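Local coordinates for protein haloacid dehalogenase-like hydrolase (Bacteroides thetaiotaomicron, PDB 2RBK) that is probably a magnesium-dependent phosphatase of the haloacid dehalogenase superfamily, holding here a magnesium ion and a vanadate-type mimic of the phosphoryl-transfer intermediate, at residues F7-G11 with T12-F16; H19-S23 with S24-A28. One frame throughout, in Å; residues are numbered along the deposited sequence.

How the contacts relate
Both contacts are local, a metal-binding loop and a helix start, in the single connection that leaves strand 4-7 and enters helix 23-34, contact 1 closing before contact 2 opens. Contact 1 is buried and polar at its heart: aspartates, a threonine and backbone amides are arranged around magnesium and vanadium, with apolar side chains behind them. Contact 2, its centre about 10 Å from that of contact 1, lies farther from the middle of the chain and is partly exposed; there the chemistry is that of a helix start, with backbone bonds, a buried isoleucine and threonine packed together and a serine and glutamate bridged by water. The two touch directly, Ser15 N lying 3.0 Å from Arg20 O in a probable hydrogen bond.

Contact 1: F7-G11 with T12-F16; sequences FDIDG and TLVSF. With MG (magnesium ion), chain B; VN4 (oxido(dioxo)vanadium), chain C.
Asp8 and Thr12 meet beside the magnesium ion, where Thr12 OG1 donates to Asp8 OD1 over 3.0 Å, using the anti lone pair of that oxygen. The carboxylate is shared between two metals: Asp8 OD1 binds magnesium at 2.1 Å, and Asp8 OD2 lies 2.0 Å from vanadium. With CG anti to its backbone N (chi1 177°), Asp8 reaches both. Magnesium also takes Asp10 O and, from outside, Asp211, while the amides of Ile9 and Asp10 donate to VN4 O1. Replacing Thr12 by a valine would probably leave Asp8 OD1 without this second-shell donor, its orientation resting more on the metals. Behind the site, Ile9 O accepts from the amides of Thr12, Leu13 and Val14, the last nearly straight at 175°. Gly11 N returns a bond to Val14 O at 2.8 Å; glycine suits its positive phi, and a side chain there would strike the Phe16 ring, whose CZ lies 3.5 Å from Asp10 CB. Asp10 OD2 salt-bridges Arg45. The turn, whose Asp8, Asp10 and Thr12 fit the superfamily's DxDx(T/V) pattern, leaves strand 4-7 at Phe7; Leu13 crosses Phe7 and packs on strand 38-42 and helix 23-34, while Phe7 and Thr12 touch helix 250-258.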
ATOM      1  N   PHE A   7      -8.746   2.448   2.396  1.00  7.60           N
ATOM      2  CA  PHE A   7      -8.764   1.642   1.168  1.00  7.67           C
ATOM      3  C   PHE A   7      -7.349   1.393   0.656  1.00  7.96           C
ATOM      4  O   PHE A   7      -6.629   2.329   0.309  1.00  8.47           O
ATOM      5  CB  PHE A   7      -9.510   2.346   0.067  1.00  8.40           C
ATOM      6  CG  PHE A   7     -10.975   2.531   0.326  1.00  7.94           C
ATOM      7  CD1 PHE A   7     -11.481   3.705   0.823  1.00  9.06           C
ATOM      8  CD2 PHE A   7     -11.879   1.486   0.082  1.00  8.74           C
ATOM      9  CE1 PHE A   7     -12.838   3.873   1.050  1.00  9.29           C
ATOM     10  CE2 PHE A   7     -13.226   1.660   0.329  1.00  9.09           C
ATOM     11  CZ  PHE A   7     -13.713   2.850   0.806  1.00  9.23           C
ATOM     12  N   ASP A   8      -7.000   0.101   0.514  1.00  8.25           N
ATOM     13  CA  ASP A   8      -5.916  -0.252  -0.383  1.00  8.24           C
ATOM     14  C   ASP A   8      -6.258   0.189  -1.795  1.00  8.38           C
ATOM     15  O   ASP A   8      -7.420   0.345  -2.151  1.00  8.91           O
ATOM     16  CB  ASP A   8      -5.731  -1.760  -0.331  1.00  8.53           C
ATOM     17  CG  ASP A   8      -4.700  -2.297  -1.246  1.00  8.72           C
ATOM     18  OD1 ASP A   8      -5.013  -3.260  -1.988  1.00 10.00           O
ATOM     19  OD2 ASP A   8      -3.552  -1.771  -1.235  1.00 10.19           O
ATOM     20  N   ILE A   9      -5.217   0.391  -2.622  1.00  8.44           N
ATOM     21  CA  ILE A   9      -5.468   0.777  -4.010  1.00  9.20           C
ATOM     22  C   ILE A   9      -5.522  -0.498  -4.889  1.00  8.67           C
ATOM     23  O   ILE A   9      -6.591  -0.835  -5.426  1.00  9.66           O
ATOM     24  CB  ILE A   9      -4.423   1.746  -4.595  1.00  9.76           C
ATOM     25  CG1 ILE A   9      -4.342   3.026  -3.784  1.00  9.29           C
ATOM     26  CG2 ILE A   9      -4.729   1.993  -6.044  1.00 12.38           C
ATOM     27  CD1 ILE A   9      -3.169   3.913  -4.210  1.00  9.58           C
ATOM     28  N   ASP A  10      -4.403  -1.150  -5.084  1.00 10.01           N
ATOM     29  CA  ASP A  10      -4.320  -2.177  -6.140  1.00 10.13           C
ATOM     30  C   ASP A  10      -5.078  -3.440  -5.746  1.00  9.42           C
ATOM     31  O   ASP A  10      -4.812  -4.065  -4.737  1.00  9.96           O
ATOM     32  CB  ASP A  10      -2.870  -2.459  -6.429  1.00 11.45           C
ATOM     33  CG  ASP A  10      -2.174  -1.228  -6.932  1.00 12.58           C
ATOM     34  OD1 ASP A  10      -2.493  -0.817  -8.066  1.00 15.52           O
ATOM     35  OD2 ASP A  10      -1.370  -0.636  -6.168  1.00 13.31           O
ATOM     36  N   GLY A  11      -6.062  -3.824  -6.533  1.00  9.83           N
ATOM     37  CA  GLY A  11      -6.930  -4.945  -6.289  1.00  9.71           C
ATOM     38  C   GLY A  11      -8.071  -4.640  -5.355  1.00  9.11           C
ATOM     39  O   GLY A  11      -8.867  -5.541  -5.062  1.00 10.20           O
ATOM     40  N   THR A  12      -8.195  -3.401  -4.895  1.00  8.86           N
ATOM     41  CA  THR A  12      -9.227  -3.006  -3.914  1.00  8.52           C
ATOM     42  C   THR A  12     -10.046  -1.848  -4.479  1.00  8.69           C
ATOM     43  O   THR A  12     -11.273  -1.986  -4.637  1.00  9.91           O
ATOM     44  CB  THR A  12      -8.541  -2.689  -2.574  1.00  8.52           C
ATOM     45  OG1 THR A  12      -7.898  -3.868  -2.094  1.00  9.29           O
ATOM     46  CG2 THR A  12      -9.604  -2.225  -1.545  1.00  9.22           C
ATOM     47  N   LEU A  13      -9.393  -0.745  -4.817  1.00  8.57           N
ATOM     48  CA  LEU A  13     -10.008   0.325  -5.600  1.00  8.81           C
ATOM     49  C   LEU A  13      -9.810   0.129  -7.099  1.00  9.55           C
ATOM     50  O   LEU A  13     -10.752   0.303  -7.836  1.00 12.34           O
ATOM     51  CB  LEU A  13      -9.433   1.712  -5.202  1.00  9.05           C
ATOM     52  CG  LEU A  13      -9.794   2.150  -3.789  1.00  8.90           C
ATOM     53  CD1 LEU A  13      -9.001   3.435  -3.469  1.00 10.40           C
ATOM     54  CD2 LEU A  13     -11.272   2.390  -3.629  1.00 10.36           C
ATOM     55  N   VAL A  14      -8.602  -0.191  -7.526  1.00  9.88           N
ATOM     56  CA  VAL A  14      -8.230  -0.311  -8.944  1.00 10.62           C
ATOM     57  C   VAL A  14      -8.080  -1.766  -9.306  1.00 10.98           C
ATOM     58  O   VAL A  14      -7.295  -2.498  -8.711  1.00 13.29           O
ATOM     59  CB  VAL A  14      -6.920   0.466  -9.221  1.00 11.43           C
ATOM     60  CG1 VAL A  14      -6.521   0.303 -10.729  1.00 14.28           C
ATOM     61  CG2 VAL A  14      -7.028   1.898  -8.891  1.00 12.31           C
ATOM     62  N   SER A  15      -8.850  -2.195 -10.325  1.00 11.46           N
ATOM     63  CA  SER A  15      -8.813  -3.552 -10.796  1.00 13.01           C
ATOM     64  C   SER A  15      -7.502  -3.912 -11.461  1.00 14.72           C
ATOM     65  O   SER A  15      -7.048  -3.171 -12.335  1.00 15.55           O
ATOM     66  CB  SER A  15      -9.941  -3.712 -11.802  1.00 14.34           C
ATOM     67  OG  SER A  15      -9.844  -4.974 -12.451  1.00 17.73           O
ATOM     68  N   PHE A  16      -6.927  -5.067 -11.166  1.00 16.07           N
ATOM     69  CA  PHE A  16      -5.741  -5.538 -11.854  1.00 17.84           C
ATOM     70  C   PHE A  16      -6.106  -5.959 -13.269  1.00 19.80           C
ATOM     71  O   PHE A  16      -5.253  -5.964 -14.151  1.00 25.72           O
ATOM     72  CB  PHE A  16      -5.114  -6.725 -11.135  1.00 18.28           C
ATOM     73  CG  PHE A  16      -4.304  -6.381  -9.936  1.00 16.61           C
ATOM     74  CD1 PHE A  16      -3.103  -5.737 -10.039  1.00 17.04           C
ATOM     75  CD2 PHE A  16      -4.727  -6.708  -8.631  1.00 18.61           C
ATOM     76  CE1 PHE A  16      -2.324  -5.445  -8.909  1.00 17.84           C
ATOM     77  CE2 PHE A  16      -3.921  -6.409  -7.586  1.00 19.36           C
ATOM     78  CZ  PHE A  16      -2.730  -5.770  -7.640  1.00 17.48           C
TER
HETATM   79 MG    MG B 501      -3.809  -4.599  -2.983  1.00  9.90          MG
HETATM   80  V   VN4 C 601      -1.917  -1.660  -2.418  1.00 15.22           V
HETATM   81  O1  VN4 C 601      -2.412  -0.204  -3.055  1.00 18.50           O
HETATM   82  O2  VN4 C 601      -2.344  -3.175  -3.205  1.00 10.41           O
HETATM   83  O3  VN4 C 601      -0.452  -1.876  -1.332  1.00 15.03           O
HETATM   84  O   HOH W   1      -4.123  -2.341  -9.711  1.00 16.40           O
HETATM   85  O   HOH W   2      -2.943  -5.181  -1.167  1.00 10.58           O
HETATM   86  O   HOH W   3      -2.904  -6.087  -4.123  1.00 11.48           O
HETATM   87  O   HOH W   4      -0.313  -1.261  -3.753  1.00 19.13           O

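Contact 2: H19-S23 with S24-A28; sequences HRIPS and STIEA
The start of helix 23-34 is built here, with Pro22 at the N-cap position and Ile21 just ahead of it. Proline suits the place because the chain has not yet entered the helix and no N-H is needed to donate to an earlier carbonyl. Its own carbonyl opens the helical bonding: Ile26 N donates to Pro22 O over 3.3 Å, nearly along the C=O axis, and Thr25 N adds a weak bond. In the next bond, Glu27 N to Ser23 O at 3.1 Å, the N-H...O angle is 168°. Ile21 and Thr25 are buried, and Ile26 lies at the margin against helix 54-58. Ile21 CG2, placed anti to the backbone N, is 3.8 Å from both Thr25 CG2 and Ile26 CG1, and Ile21 crosses each side chain at about a right angle. Thr25 OG1 lies alongside the Pro22 ring, 3.7 Å from CB. One water joins Ser23 OG to Glu27 OE1, which it reaches at 2.8 Å, and another donates to Ser23 O. Ser24 OG is hydrogen-bonded to Asp249. The pattern is the N-terminal first turn of an alpha-helix, its proline N-cap followed by i to i+4 backbone bonds, with polar Ser23 and Glu27 on the solvent side.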
ATOM      1  N   HIS A  19      -7.373  -2.256 -14.884  1.00 20.17           N
ATOM      2  CA  HIS A  19      -6.572  -1.115 -14.520  1.00 19.57           C
ATOM      3  C   HIS A  19      -7.396   0.154 -14.277  1.00 18.70           C
ATOM      4  O   HIS A  19      -6.901   1.270 -14.368  1.00 21.60           O
ATOM      5  CB  HIS A  19      -5.422  -0.845 -15.496  1.00 23.20           C
ATOM      6  CG  HIS A  19      -4.641  -2.130 -15.648  1.00 23.54           C
ATOM      7  ND1 HIS A  19      -3.888  -2.697 -14.638  1.00 23.07           N
ATOM      8  CD2 HIS A  19      -4.581  -2.965 -16.737  1.00 28.03           C
ATOM      9  CE1 HIS A  19      -3.359  -3.830 -15.125  1.00 26.32           C
ATOM     10  NE2 HIS A  19      -3.758  -4.022 -16.401  1.00 29.98           N
ATOM     11  N   ARG A  20      -8.683   0.013 -13.945  1.00 17.57           N
ATOM     12  CA  ARG A  20      -9.596   1.060 -13.669  1.00 17.14           C
ATOM     13  C   ARG A  20     -10.341   0.846 -12.348  1.00 13.50           C
ATOM     14  O   ARG A  20     -10.494  -0.278 -11.883  1.00 14.18           O
ATOM     15  CB  ARG A  20     -10.632   1.217 -14.815  1.00 21.84           C
ATOM     16  CG  ARG A  20      -9.968   1.363 -16.194  1.00 26.28           C
ATOM     17  CD  ARG A  20      -9.179   2.663 -16.258  1.00 30.24           C
ATOM     18  NE  ARG A  20      -9.975   3.886 -15.965  1.00 31.77           N
ATOM     19  CZ  ARG A  20     -10.580   4.628 -16.856  1.00 35.63           C
ATOM     20  NH1 ARG A  20     -10.525   4.355 -18.165  1.00 40.10           N
ATOM     21  NH2 ARG A  20     -11.248   5.681 -16.416  1.00 46.17           N
ATOM     22  N   ILE A  21     -10.854   1.927 -11.844  1.00 13.22           N
ATOM     23  CA  ILE A  21     -11.741   1.915 -10.683  1.00 10.96           C
ATOM     24  C   ILE A  21     -13.193   1.590 -11.144  1.00 11.33           C
ATOM     25  O   ILE A  21     -13.684   2.239 -12.050  1.00 13.12           O
ATOM     26  CB  ILE A  21     -11.733   3.236  -9.942  1.00 11.23           C
ATOM     27  CG1 ILE A  21     -10.298   3.597  -9.504  1.00 12.16           C
ATOM     28  CG2 ILE A  21     -12.692   3.207  -8.768  1.00 11.40           C
ATOM     29  CD1 ILE A  21     -10.185   4.945  -8.784  1.00 15.41           C
ATOM     30  N   PRO A  22     -13.848   0.603 -10.548  1.00 10.92           N
ATOM     31  CA  PRO A  22     -15.246   0.321 -10.927  1.00 11.55           C
ATOM     32  C   PRO A  22     -16.090   1.586 -10.740  1.00 11.43           C
ATOM     33  O   PRO A  22     -15.983   2.335  -9.770  1.00 11.13           O
ATOM     34  CB  PRO A  22     -15.662  -0.789  -9.962  1.00 12.52           C
ATOM     35  CG  PRO A  22     -14.355  -1.485  -9.656  1.00 12.23           C
ATOM     36  CD  PRO A  22     -13.332  -0.372  -9.603  1.00 12.26           C
ATOM     37  N   SER A  23     -17.035   1.733 -11.645  1.00 12.71           N
ATOM     38  CA  SER A  23     -17.962   2.850 -11.549  1.00 12.65           C
ATOM     39  C   SER A  23     -18.724   2.863 -10.246  1.00 10.98           C
ATOM     40  O   SER A  23     -18.956   3.927  -9.677  1.00 11.97           O
ATOM     41  CB  SER A  23     -18.871   2.798 -12.767  1.00 14.77           C
ATOM     42  OG  SER A  23     -19.715   1.703 -12.817  1.00 16.61           O
ATOM     43  N   SER A  24     -19.113   1.705  -9.756  1.00 10.50           N
ATOM     44  CA  SER A  24     -19.876   1.673  -8.517  1.00  9.90           C
ATOM     45  C   SER A  24     -19.026   2.044  -7.299  1.00  8.98           C
ATOM     46  O   SER A  24     -19.590   2.483  -6.287  1.00  9.54           O
ATOM     47  CB  SER A  24     -20.581   0.359  -8.294  1.00 10.18           C
ATOM     48  OG  SER A  24     -19.626  -0.666  -8.106  1.00 11.17           O
ATOM     49  N   THR A  25     -17.731   1.891  -7.400  1.00  9.06           N
ATOM     50  CA  THR A  25     -16.833   2.337  -6.347  1.00  9.42           C
ATOM     51  C   THR A  25     -16.818   3.847  -6.257  1.00  9.11           C
ATOM     52  O   THR A  25     -16.883   4.434  -5.173  1.00  9.86           O
ATOM     53  CB  THR A  25     -15.410   1.756  -6.515  1.00  9.49           C
ATOM     54  OG1 THR A  25     -15.569   0.359  -6.394  1.00 10.11           O
ATOM     55  CG2 THR A  25     -14.441   2.307  -5.517  1.00 10.07           C
ATOM     56  N   ILE A  26     -16.710   4.509  -7.404  1.00  9.79           N
ATOM     57  CA  ILE A  26     -16.747   5.969  -7.392  0.71 10.57           C
ATOM     58  C   ILE A  26     -18.074   6.453  -6.819  1.00 10.08           C
ATOM     59  O   ILE A  26     -18.087   7.373  -5.974  1.00 11.04           O
ATOM     60  CB  ILE A  26     -16.446   6.524  -8.783  0.71 11.35           C
ATOM     61  CG1 ILE A  26     -15.070   6.140  -9.312  0.71 11.51           C
ATOM     62  CG2 ILE A  26     -16.588   8.061  -8.700  0.71 17.14           C
ATOM     63  CD1 ILE A  26     -14.888   6.238 -10.821  0.71 15.04           C
ATOM     64  N   GLU A  27     -19.182   5.858  -7.230  1.00 10.01           N
ATOM     65  CA  GLU A  27     -20.506   6.253  -6.686  1.00 10.37           C
ATOM     66  C   GLU A  27     -20.575   6.017  -5.188  1.00  9.43           C
ATOM     67  O   GLU A  27     -21.109   6.861  -4.445  1.00 10.12           O
ATOM     68  CB  GLU A  27     -21.584   5.414  -7.426  1.00 13.14           C
ATOM     69  CG  GLU A  27     -21.720   5.904  -8.856  1.00 19.49           C
ATOM     70  CD  GLU A  27     -22.482   4.974  -9.741  1.00 26.67           C
ATOM     71  OE1 GLU A  27     -22.940   3.892  -9.332  1.00 39.36           O
ATOM     72  OE2 GLU A  27     -22.646   5.336 -10.919  1.00 37.25           O
ATOM     73  N   ALA A  28     -20.062   4.895  -4.692  1.00  9.32           N
ATOM     74  CA  ALA A  28     -20.097   4.603  -3.277  1.00  9.31           C
ATOM     75  C   ALA A  28     -19.294   5.611  -2.480  1.00  8.77           C
ATOM     76  O   ALA A  28     -19.721   6.039  -1.403  1.00  9.26           O
ATOM     77  CB  ALA A  28     -19.583   3.161  -3.045  1.00  9.97           C
TER
HETATM   78  O   HOH W   5     -21.981   2.255 -11.430  1.00 23.06           O
HETATM   79  O   HOH W   6     -19.357   6.234 -11.336  1.00 29.26           O